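Local coordinates for protein cytochrome P450 268A2 Cyp268A2 (Mycobacterium marinum, PDB 6BLD) that belongs to the cytochrome P450 superfamily of haem-thiolate proteins and holds a haem and a bound (3E,5E)-6,10-dimethylundeca-3,5,9-trien-2-one in its interior, at residues A[180-185]-A[206-211]. Sequence-based numbering, arbitrary orientation.
Sequences VAHAAD and FENQMY. With DXJ ((3E,5E)-6,10-dimethylundeca-3,5,9-trien-2-one), chain C.
Ala183 and Asn208 bring the helical segments 180-185 and 206-211 together, their CA atoms 4.9 Å apart where the axes, running roughly antiparallel at 139°, come within 8.9 Å. The small methyl of Ala183 permits this approach, and Asn208 sets OD1 against it, 3.3 Å from Ala183 CA and 3.6 Å from its CB. With CG beside its own backbone N (chi1 -71°), Asn208 directs its amide to the neighbouring helix, while ND2 turns back to hydrogen-bond Val204 O one turn earlier, which fixes the amide's rotation. At the exposed margin the His182 ring meets OD1 obliquely, ring and amide planes 49° apart. Tyr211 turns its ring edge to Val180 N (3.7 Å from CE2) and Ala183 CB; Val180 CG2 makes an apolar contact with CE2 at 3.8 Å, and the hydroxyl is hydrogen-bonded to Asp176 OD1. Next to Asn208 but pointing away from 180-185, Gln209 hydrogen-bonds through NE2 to DXJ O14 (2.7 Å) and also to Leu95 O, joining helix 201-225 to the ligand pocket. Helix 177-186 also packs on the long helix 247-278, where Ala258 meets Val180 and Asn262 meets Ala181, with Ile163 of helix 160-170 touching both residues.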
loop_
_atom_site.group_PDB
_atom_site.type_symbol
_atom_site.label_atom_id
_atom_site.label_comp_id
_atom_site.label_asym_id
_atom_site.label_seq_id
_atom_site.Cartn_x
_atom_site.Cartn_y
_atom_site.Cartn_z
ATOM N N VAL A 180 -11.618 8.365 9.799
ATOM C CA VAL A 180 -10.340 8.486 9.105
ATOM C C VAL A 180 -10.008 7.189 8.376
ATOM O O VAL A 180 -9.546 7.207 7.228
ATOM C CB VAL A 180 -9.230 8.888 10.094
ATOM C CG1 VAL A 180 -7.857 8.588 9.509
ATOM C CG2 VAL A 180 -9.349 10.362 10.449
ATOM N N ALA A 181 -10.247 6.045 9.023
ATOM C CA ALA A 181 -10.016 4.762 8.367
ATOM C C ALA A 181 -10.926 4.591 7.157
ATOM O O ALA A 181 -10.506 4.053 6.125
ATOM C CB ALA A 181 -10.225 3.619 9.361
ATOM N N HIS A 182 -12.177 5.044 7.264
ATOM C CA HIS A 182 -13.091 4.964 6.129
ATOM C C HIS A 182 -12.666 5.910 5.012
ATOM O O HIS A 182 -12.738 5.555 3.830
ATOM C CB HIS A 182 -14.517 5.273 6.584
ATOM C CG HIS A 182 -15.489 5.439 5.459
ATOM N ND1 HIS A 182 -15.779 6.666 4.900
ATOM C CD2 HIS A 182 -16.241 4.534 4.790
ATOM C CE1 HIS A 182 -16.668 6.510 3.936
ATOM N NE2 HIS A 182 -16.964 5.225 3.847
ATOM N N ALA A 183 -12.217 7.117 5.369
ATOM C CA ALA A 183 -11.789 8.077 4.356
ATOM C C ALA A 183 -10.494 7.634 3.686
ATOM O O ALA A 183 -10.306 7.852 2.483
ATOM C CB ALA A 183 -11.625 9.463 4.981
ATOM N N ALA A 184 -9.588 7.015 4.447
ATOM C CA ALA A 184 -8.358 6.502 3.854
ATOM C C ALA A 184 -8.651 5.377 2.870
ATOM O O ALA A 184 -8.041 5.308 1.796
ATOM C CB ALA A 184 -7.405 6.023 4.949
ATOM N N ASP A 185 -9.586 4.489 3.218
ATOM C CA ASP A 185 -9.963 3.405 2.319
ATOM C C ASP A 185 -10.664 3.926 1.069
ATOM O O ASP A 185 -10.553 3.315 -0.002
ATOM C CB ASP A 185 -10.856 2.408 3.061
ATOM C CG ASP A 185 -11.315 1.263 2.180
ATOM O OD1 ASP A 185 -10.486 0.387 1.860
ATOM O OD2 ASP A 185 -12.509 1.239 1.813
ATOM N N PHE A 206 -12.808 13.917 -3.293
ATOM C CA PHE A 206 -12.652 15.221 -2.657
ATOM C C PHE A 206 -13.289 15.242 -1.274
ATOM O O PHE A 206 -12.710 15.786 -0.328
ATOM C CB PHE A 206 -13.251 16.318 -3.537
ATOM C CG PHE A 206 -13.538 17.597 -2.800
ATOM C CD1 PHE A 206 -12.501 18.407 -2.360
ATOM C CD2 PHE A 206 -14.841 17.986 -2.539
ATOM C CE1 PHE A 206 -12.759 19.583 -1.678
ATOM C CE2 PHE A 206 -15.106 19.163 -1.856
ATOM C CZ PHE A 206 -14.065 19.961 -1.426
ATOM N N GLU A 207 -14.480 14.652 -1.139
ATOM C CA GLU A 207 -15.174 14.650 0.146
ATOM C C GLU A 207 -14.339 13.969 1.225
ATOM O O GLU A 207 -14.211 14.486 2.341
ATOM C CB GLU A 207 -16.532 13.964 0.000
ATOM C CG GLU A 207 -17.231 13.662 1.316
ATOM C CD GLU A 207 -18.405 12.714 1.151
ATOM O OE1 GLU A 207 -18.862 12.522 0.004
ATOM O OE2 GLU A 207 -18.875 12.164 2.171
ATOM N N ASN A 208 -13.751 12.814 0.907
ATOM C CA ASN A 208 -12.940 12.112 1.896
ATOM C C ASN A 208 -11.595 12.794 2.107
ATOM O O ASN A 208 -11.076 12.796 3.229
ATOM C CB ASN A 208 -12.756 10.658 1.476
ATOM C CG ASN A 208 -14.035 9.865 1.602
ATOM O OD1 ASN A 208 -14.335 9.319 2.663
ATOM N ND2 ASN A 208 -14.810 9.814 0.525
ATOM N N GLN A 209 -11.020 13.374 1.052
ATOM C CA GLN A 209 -9.820 14.183 1.229
ATOM C C GLN A 209 -10.115 15.412 2.079
ATOM O O GLN A 209 -9.306 15.797 2.932
ATOM C CB GLN A 209 -9.260 14.598 -0.129
ATOM C CG GLN A 209 -8.335 13.580 -0.758
ATOM C CD GLN A 209 -7.572 14.148 -1.934
ATOM O OE1 GLN A 209 -7.657 15.342 -2.223
ATOM N NE2 GLN A 209 -6.819 13.296 -2.621
ATOM N N MET A 210 -11.274 16.038 1.861
ATOM C CA MET A 210 -11.633 17.225 2.628
ATOM C C MET A 210 -11.740 16.911 4.114
ATOM O O MET A 210 -11.264 17.683 4.954
ATOM C CB MET A 210 -12.945 17.807 2.106
ATOM C CG MET A 210 -13.334 19.129 2.732
ATOM S SD MET A 210 -14.916 19.726 2.116
ATOM C CE MET A 210 -16.021 19.132 3.394
ATOM N N TYR A 211 -12.355 15.775 4.459
ATOM C CA TYR A 211 -12.484 15.412 5.866
ATOM C C TYR A 211 -11.121 15.175 6.503
ATOM O O TYR A 211 -10.861 15.638 7.620
ATOM C CB TYR A 211 -13.365 14.173 6.022
ATOM C CG TYR A 211 -13.298 13.579 7.411
ATOM C CD1 TYR A 211 -13.948 14.188 8.476
ATOM C CD2 TYR A 211 -12.566 12.425 7.662
ATOM C CE1 TYR A 211 -13.883 13.659 9.750
ATOM C CE2 TYR A 211 -12.495 11.889 8.936
ATOM C CZ TYR A 211 -13.157 12.511 9.974
ATOM O OH TYR A 211 -13.093 11.985 11.242
HETATM C C10 DXJ C . -3.940 8.853 -2.590
HETATM C C13 DXJ C . -6.985 9.705 -4.751
HETATM C C01 DXJ C . 2.081 3.266 -0.158
HETATM C C02 DXJ C . 0.729 3.950 -0.339
HETATM C C03 DXJ C . 0.665 5.264 -0.401
HETATM C C04 DXJ C . -0.541 3.107 -0.451
HETATM C C05 DXJ C . -0.675 5.974 -0.584
HETATM C C06 DXJ C . -0.621 7.040 -1.676
HETATM C C07 DXJ C . -1.824 7.982 -1.652
HETATM C C08 DXJ C . -2.735 7.914 -2.602
HETATM C C09 DXJ C . -1.963 9.007 -0.529
HETATM C C11 DXJ C . -4.701 8.944 -3.662
HETATM C C12 DXJ C . -5.911 9.876 -3.679
HETATM O O14 DXJ C . -6.015 10.730 -2.864
#